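PDB 3O0F: putative metal-dependent phosphoesterase from Bifidobacterium adolescentis, which hydrolyses phosphoesters in a metal-dependent manner and, with iron and zinc bound, holds adenosine monophosphate in its active-site pocket. Local coordinates for residues 26-29 and 30-34; 56-59 and 60-63; 187-190 and 191-195. One frame throughout, in Å; residues are numbered along the deposited sequence.

From the N terminus, interaction 1 comes first, at the turn where the loop after strand 15-19 enters helix 30-39. Interaction 2 follows within helix 56-66, in the crossover between strands 44-47 and 70-80, and interaction 3 lies in the last turns of helix 185-194, before strand 198-201. Each joins neighbouring residues, so none closes a long loop; the three run in series without nesting or crossing. Interactions 1 and 2 touch, Pro30 and Arg31 packing on Glu58, Ala59 and Ala62, which ties the two helices together. Interaction 3 stands apart, its nearest atoms about 8 Å from interaction 2 and about 19 Å from interaction 1.

Interaction 1. Residues 26-29 and 30-34; sequences GTET and PRTLV
Thr29 is the N-cap of helix 30-39, and its hydroxyl reaches over the first turn to Thr32. Thr29 OG1 accepts from Thr32 N at 3.2 Å, with an N-H...O angle of 161°. A chi1 of 64° sets OG1 between the backbone N and the carbonyl carbon, turned to the open end of the helix. The Thr29 carbonyl begins the helical bonding pattern: Thr29 O accepts from Leu33 N at 3.0 Å. In the PHP fold this helix follows strand 15-19 and the iron ligands His18, on that strand, and His20, just beyond its end; the side chain of Leu33 is about 8 Å from that of His20. One water bridges Glu28, Thr29 and Thr32: it donates to Glu28 OE1 at 2.6 Å, accepts from Thr29 N at 3.0 Å and lies 2.8 Å from Thr32 OG1 in a further hydrogen bond. The bend at chi2 (-53°) brings Glu28 OE1 to this water, 3.9 Å from Thr32 CG2. Glu28 OE2 accepts from Thr27 OG1 at 2.7 Å on its anti side, so the carboxylate is held through both oxygens. Pro30 and Leu33 face inward, packing on Ile47 and Val45 of strand 44-47.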
loop_
_atom_site.group_PDB
_atom_site.type_symbol
_atom_site.label_atom_id
_atom_site.label_comp_id
_atom_site.label_asym_id
_atom_site.label_seq_id
_atom_site.Cartn_x
_atom_site.Cartn_y
_atom_site.Cartn_z
ATOM N N GLY A 26 -4.932 1.825 7.835
ATOM C CA GLY A 26 -6.338 2.079 7.608
ATOM C C GLY A 26 -7.023 2.106 8.979
ATOM O O GLY A 26 -6.410 1.797 9.981
ATOM N N THR A 27 -8.277 2.541 9.015
ATOM C CA THR A 27 -9.024 2.686 10.267
ATOM C C THR A 27 -10.064 1.569 10.464
ATOM O O THR A 27 -10.670 1.443 11.552
ATOM C CB THR A 27 -9.690 4.082 10.391
ATOM O OG1 THR A 27 -10.710 4.243 9.404
ATOM C CG2 THR A 27 -8.662 5.195 10.266
ATOM N N GLU A 28 -10.218 0.709 9.453
ATOM C CA GLU A 28 -11.289 -0.239 9.430
ATOM C C GLU A 28 -10.798 -1.656 9.338
ATOM O O GLU A 28 -9.692 -1.894 8.900
ATOM C CB GLU A 28 -12.180 0.034 8.231
ATOM C CG GLU A 28 -12.712 1.438 8.160
ATOM C CD GLU A 28 -13.430 1.904 9.448
ATOM O OE1 GLU A 28 -14.276 1.149 10.005
ATOM O OE2 GLU A 28 -13.126 3.029 9.880
ATOM N N THR A 29 -11.669 -2.595 9.677
ATOM C CA THR A 29 -11.340 -4.010 9.596
ATOM C C THR A 29 -11.448 -4.557 8.167
ATOM O O THR A 29 -12.077 -3.957 7.285
ATOM C CB THR A 29 -12.207 -4.845 10.537
ATOM O OG1 THR A 29 -13.584 -4.753 10.127
ATOM C CG2 THR A 29 -12.038 -4.365 12.021
ATOM N N PRO A 30 -10.795 -5.694 7.915
ATOM C CA PRO A 30 -11.020 -6.392 6.645
ATOM C C PRO A 30 -12.489 -6.700 6.357
ATOM O O PRO A 30 -12.935 -6.537 5.226
ATOM C CB PRO A 30 -10.238 -7.698 6.830
ATOM C CG PRO A 30 -9.052 -7.279 7.672
ATOM C CD PRO A 30 -9.674 -6.285 8.680
ATOM N N ARG A 31 -13.235 -7.105 7.369
ATOM C CA ARG A 31 -14.662 -7.340 7.223
ATOM C C ARG A 31 -15.411 -6.066 6.760
ATOM O O ARG A 31 -16.206 -6.130 5.833
ATOM C CB ARG A 31 -15.272 -7.856 8.532
ATOM C CG ARG A 31 -16.774 -8.106 8.453
ATOM C CD ARG A 31 -17.253 -9.080 9.563
ATOM N NE ARG A 31 -18.622 -9.555 9.310
ATOM C CZ ARG A 31 -18.966 -10.689 8.676
ATOM N NH1 ARG A 31 -18.057 -11.535 8.194
ATOM N NH2 ARG A 31 -20.253 -10.981 8.525
ATOM N N THR A 32 -15.114 -4.937 7.368
ATOM C CA THR A 32 -15.753 -3.662 6.959
ATOM C C THR A 32 -15.415 -3.327 5.500
ATOM O O THR A 32 -16.301 -2.950 4.714
ATOM C CB THR A 32 -15.398 -2.544 7.908
ATOM O OG1 THR A 32 -15.988 -2.862 9.171
ATOM C CG2 THR A 32 -15.928 -1.159 7.403
ATOM N N LEU A 33 -14.154 -3.535 5.124
ATOM C CA LEU A 33 -13.750 -3.315 3.753
ATOM C C LEU A 33 -14.580 -4.132 2.769
ATOM O O LEU A 33 -15.084 -3.587 1.790
ATOM C CB LEU A 33 -12.252 -3.604 3.588
ATOM C CG LEU A 33 -11.700 -3.769 2.154
ATOM C CD1 LEU A 33 -11.820 -2.438 1.362
ATOM C CD2 LEU A 33 -10.280 -4.212 2.244
ATOM N N VAL A 34 -14.760 -5.420 3.046
ATOM C CA VAL A 34 -15.482 -6.305 2.146
ATOM C C VAL A 34 -16.957 -5.977 2.066
ATOM O O VAL A 34 -17.529 -5.941 0.973
ATOM C CB VAL A 34 -15.261 -7.826 2.528
ATOM C CG1 VAL A 34 -16.218 -8.711 1.759
ATOM C CG2 VAL A 34 -13.768 -8.204 2.349
HETATM O O HOH W 1 -14.236 -1.358 10.707
#

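Interaction 2. Residues 56-59 and 60-63; sequences WDEA and TEAS
Trp56 O takes two donors from Thr60, one turn on in helix 56-66. Thr60 N lies 2.9 Å from Trp56 O, nearly in line with the carbonyl, while Thr60 OG1 donates to the same oxygen from 3.0 Å, 41° out of the carbonyl plane. The helix brings Thr60 N to Trp56 O, and chi1 (-60°) swings OG1 beside that N to reach the same acceptor. The helix is the crossover of a beta-alpha-beta unit, strand 44-47, helix 56-66, strand 70-80, and its inner side is closely filled. Ala59 packs on Ile47 and on Pro30 of helix 30-39, Ala62 on Val34 of that helix, and the Trp56 ring on Leu72, with its NE1 hydrogen-bonded to Gly73 O. Further backbone bonds continue along the turn: Ala62 N is 3.0 Å from Glu58 O, and Ser63 N is 2.9 Å from Ala59 O. The opposite character belongs to Asp57 and Glu61, both exposed. Glu61 lies back along the helix, its CG 3.2 Å from Asp57 O; Glu61 OE2 is 3.1 Å from Asp57 O, two acceptors that do not bond. The carboxylates stay apart, Asp57 OD2 and Glu61 OE2 being separated by 5.8 Å, a spacing at which their like charges would probably repel mildly.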
loop_
_atom_site.group_PDB
_atom_site.type_symbol
_atom_site.label_atom_id
_atom_site.label_comp_id
_atom_site.label_asym_id
_atom_site.label_seq_id
_atom_site.Cartn_x
_atom_site.Cartn_y
_atom_site.Cartn_z
ATOM N N TRP A 56 -4.919 -11.160 5.917
ATOM C CA TRP A 56 -5.385 -12.083 4.881
ATOM C C TRP A 56 -6.465 -13.079 5.325
ATOM O O TRP A 56 -7.474 -13.211 4.670
ATOM C CB TRP A 56 -4.181 -12.840 4.278
ATOM C CG TRP A 56 -3.389 -12.046 3.299
ATOM C CD1 TRP A 56 -3.274 -10.668 3.215
ATOM C CD2 TRP A 56 -2.546 -12.573 2.278
ATOM N NE1 TRP A 56 -2.505 -10.335 2.157
ATOM C CE2 TRP A 56 -2.017 -11.486 1.575
ATOM C CE3 TRP A 56 -2.216 -13.867 1.869
ATOM C CZ2 TRP A 56 -1.146 -11.654 0.499
ATOM C CZ3 TRP A 56 -1.390 -14.033 0.785
ATOM C CH2 TRP A 56 -0.860 -12.939 0.112
ATOM N N ASP A 57 -6.240 -13.809 6.408
ATOM C CA ASP A 57 -7.265 -14.730 6.947
ATOM C C ASP A 57 -8.593 -14.022 7.225
ATOM O O ASP A 57 -9.630 -14.463 6.797
ATOM C CB ASP A 57 -6.779 -15.399 8.239
ATOM C CG ASP A 57 -5.634 -16.406 8.003
ATOM O OD1 ASP A 57 -5.317 -16.720 6.834
ATOM O OD2 ASP A 57 -5.039 -16.879 9.005
ATOM N N GLU A 58 -8.554 -12.892 7.911
ATOM C CA GLU A 58 -9.783 -12.102 8.114
ATOM C C GLU A 58 -10.461 -11.677 6.803
ATOM O O GLU A 58 -11.692 -11.785 6.676
ATOM C CB GLU A 58 -9.512 -10.883 8.996
ATOM C CG GLU A 58 -9.319 -11.296 10.449
ATOM C CD GLU A 58 -9.364 -10.137 11.433
ATOM O OE1 GLU A 58 -9.805 -9.010 11.065
ATOM O OE2 GLU A 58 -8.960 -10.368 12.602
ATOM N N ALA A 59 -9.681 -11.185 5.846
ATOM C CA ALA A 59 -10.245 -10.767 4.554
ATOM C C ALA A 59 -10.886 -11.960 3.834
ATOM O O ALA A 59 -11.958 -11.855 3.264
ATOM C CB ALA A 59 -9.140 -10.111 3.649
ATOM N N THR A 60 -10.204 -13.100 3.837
ATOM C CA THR A 60 -10.740 -14.288 3.153
ATOM C C THR A 60 -12.074 -14.710 3.770
ATOM O O THR A 60 -13.056 -14.985 3.058
ATOM C CB THR A 60 -9.712 -15.449 3.169
ATOM O OG1 THR A 60 -8.527 -15.013 2.499
ATOM C CG2 THR A 60 -10.265 -16.697 2.443
ATOM N N GLU A 61 -12.106 -14.761 5.093
ATOM C CA GLU A 61 -13.323 -15.149 5.804
ATOM C C GLU A 61 -14.485 -14.219 5.449
ATOM O O GLU A 61 -15.600 -14.663 5.186
ATOM C CB GLU A 61 -13.090 -15.164 7.317
ATOM C CG GLU A 61 -12.108 -16.269 7.774
ATOM C CD GLU A 61 -11.690 -16.121 9.247
ATOM O OE1 GLU A 61 -12.414 -16.651 10.123
ATOM O OE2 GLU A 61 -10.647 -15.482 9.535
ATOM N N ALA A 62 -14.215 -12.922 5.475
ATOM C CA ALA A 62 -15.215 -11.904 5.147
ATOM C C ALA A 62 -15.741 -12.117 3.729
ATOM O O ALA A 62 -16.957 -12.067 3.459
ATOM C CB ALA A 62 -14.611 -10.499 5.327
ATOM N N SER A 63 -14.807 -12.321 2.803
ATOM C CA SER A 63 -15.122 -12.491 1.393
ATOM C C SER A 63 -16.055 -13.651 1.198
ATOM O O SER A 63 -16.976 -13.595 0.380
ATOM C CB SER A 63 -13.828 -12.812 0.630
ATOM O OG SER A 63 -14.118 -13.245 -0.677
#

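Interaction 3. Residues 187-190 and 191-195; sequences EVIA and AVKGA
Ala190 O receives Gly194 N at 2.8 Å, the shortest backbone bond between residues 187-190 and 191-195. It is noticeably bent, with an N-H...O angle of 148°, close to where the helix ends. One residue earlier the bond is straighter: Lys193 N meets Ile189 O at 3.0 Å and 170°. Gly194 is the last helical residue, and Ala195 breaks the helical backbone conformation while Ala195 N still bonds to Ala191 O at 3.0 Å. Helix 185-194 leads into strand 198-201 and lies against the central sheet of the PHP fold. Its buried face carries Val188 and Val192, where Val188 CG1 meets Val192 CG2 at 4.2 Å. With Val192 CG1 anti to the backbone N (chi1 171°), Val192 CG2 falls beside that N and 3.3 Å from Val188 O. Both valines pack on Ile76 of strand 70-80, Val192 also on Val199 of strand 198-201, and Ala191 turns its methyl to His98 of helix 97-124. The Ile189 and Lys193 side chains extend alongside each other, with CG2 of Ile189 4.2 Å from CG of Lys193. The lysine bends at chi2 and chi3, and its NZ ends in a salt bridge with Asp228 and a hydrogen bond to Gly197 O. Ala190 and Gly194 occupy the exposed side.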
loop_
_atom_site.group_PDB
_atom_site.type_symbol
_atom_site.label_atom_id
_atom_site.label_comp_id
_atom_site.label_asym_id
_atom_site.label_seq_id
_atom_site.Cartn_x
_atom_site.Cartn_y
_atom_site.Cartn_z
ATOM N N GLU A 187 15.238 -6.151 -5.332
ATOM C CA GLU A 187 15.075 -7.209 -4.362
ATOM C C GLU A 187 13.611 -7.534 -4.164
ATOM O O GLU A 187 13.251 -8.708 -4.136
ATOM C CB GLU A 187 15.671 -6.892 -2.983
ATOM C CG GLU A 187 15.473 -8.125 -2.091
ATOM C CD GLU A 187 15.961 -8.031 -0.671
ATOM O OE1 GLU A 187 16.305 -6.917 -0.206
ATOM O OE2 GLU A 187 15.989 -9.117 -0.032
ATOM N N VAL A 188 12.774 -6.523 -4.013
ATOM C CA VAL A 188 11.313 -6.745 -3.857
ATOM C C VAL A 188 10.725 -7.495 -5.052
ATOM O O VAL A 188 9.996 -8.492 -4.887
ATOM C CB VAL A 188 10.585 -5.421 -3.594
ATOM C CG1 VAL A 188 9.032 -5.579 -3.769
ATOM C CG2 VAL A 188 10.955 -4.902 -2.161
ATOM N N ILE A 189 11.063 -7.070 -6.260
ATOM C CA ILE A 189 10.536 -7.763 -7.436
ATOM C C ILE A 189 10.976 -9.234 -7.517
ATOM O O ILE A 189 10.150 -10.119 -7.801
ATOM C CB ILE A 189 10.848 -7.040 -8.744
ATOM C CG1 ILE A 189 10.100 -5.698 -8.800
ATOM C CG2 ILE A 189 10.421 -7.902 -9.936
ATOM C CD1 ILE A 189 10.630 -4.773 -9.876
ATOM N N ALA A 190 12.253 -9.514 -7.260
ATOM C CA ALA A 190 12.717 -10.876 -7.233
ATOM C C ALA A 190 11.972 -11.703 -6.183
ATOM O O ALA A 190 11.675 -12.876 -6.443
ATOM C CB ALA A 190 14.236 -10.947 -6.990
ATOM N N ALA A 191 11.713 -11.119 -5.005
ATOM C CA ALA A 191 11.071 -11.834 -3.926
ATOM C C ALA A 191 9.614 -12.125 -4.286
ATOM O O ALA A 191 9.127 -13.216 -4.017
ATOM C CB ALA A 191 11.172 -11.073 -2.586
ATOM N N VAL A 192 8.930 -11.154 -4.902
ATOM C CA VAL A 192 7.517 -11.334 -5.206
ATOM C C VAL A 192 7.362 -12.405 -6.281
ATOM O O VAL A 192 6.555 -13.338 -6.126
ATOM C CB VAL A 192 6.808 -10.028 -5.608
ATOM C CG1 VAL A 192 5.362 -10.354 -6.133
ATOM C CG2 VAL A 192 6.740 -9.061 -4.409
ATOM N N LYS A 193 8.170 -12.301 -7.348
ATOM C CA LYS A 193 8.189 -13.324 -8.377
ATOM C C LYS A 193 8.634 -14.671 -7.799
ATOM O O LYS A 193 8.075 -15.707 -8.149
ATOM C CB LYS A 193 9.120 -12.925 -9.535
ATOM C CG LYS A 193 8.739 -11.688 -10.303
ATOM C CD LYS A 193 7.234 -11.425 -10.514
ATOM C CE LYS A 193 6.698 -12.272 -11.605
ATOM N NZ LYS A 193 5.191 -12.198 -11.839
ATOM N N GLY A 194 9.603 -14.659 -6.896
ATOM C CA GLY A 194 10.002 -15.902 -6.226
ATOM C C GLY A 194 8.854 -16.605 -5.533
ATOM O O GLY A 194 8.758 -17.851 -5.549
ATOM N N ALA A 195 7.995 -15.804 -4.901
ATOM C CA ALA A 195 6.877 -16.295 -4.082
ATOM C C ALA A 195 5.657 -16.561 -4.987
ATOM O O ALA A 195 4.598 -16.912 -4.509
ATOM C CB ALA A 195 6.531 -15.287 -2.971
#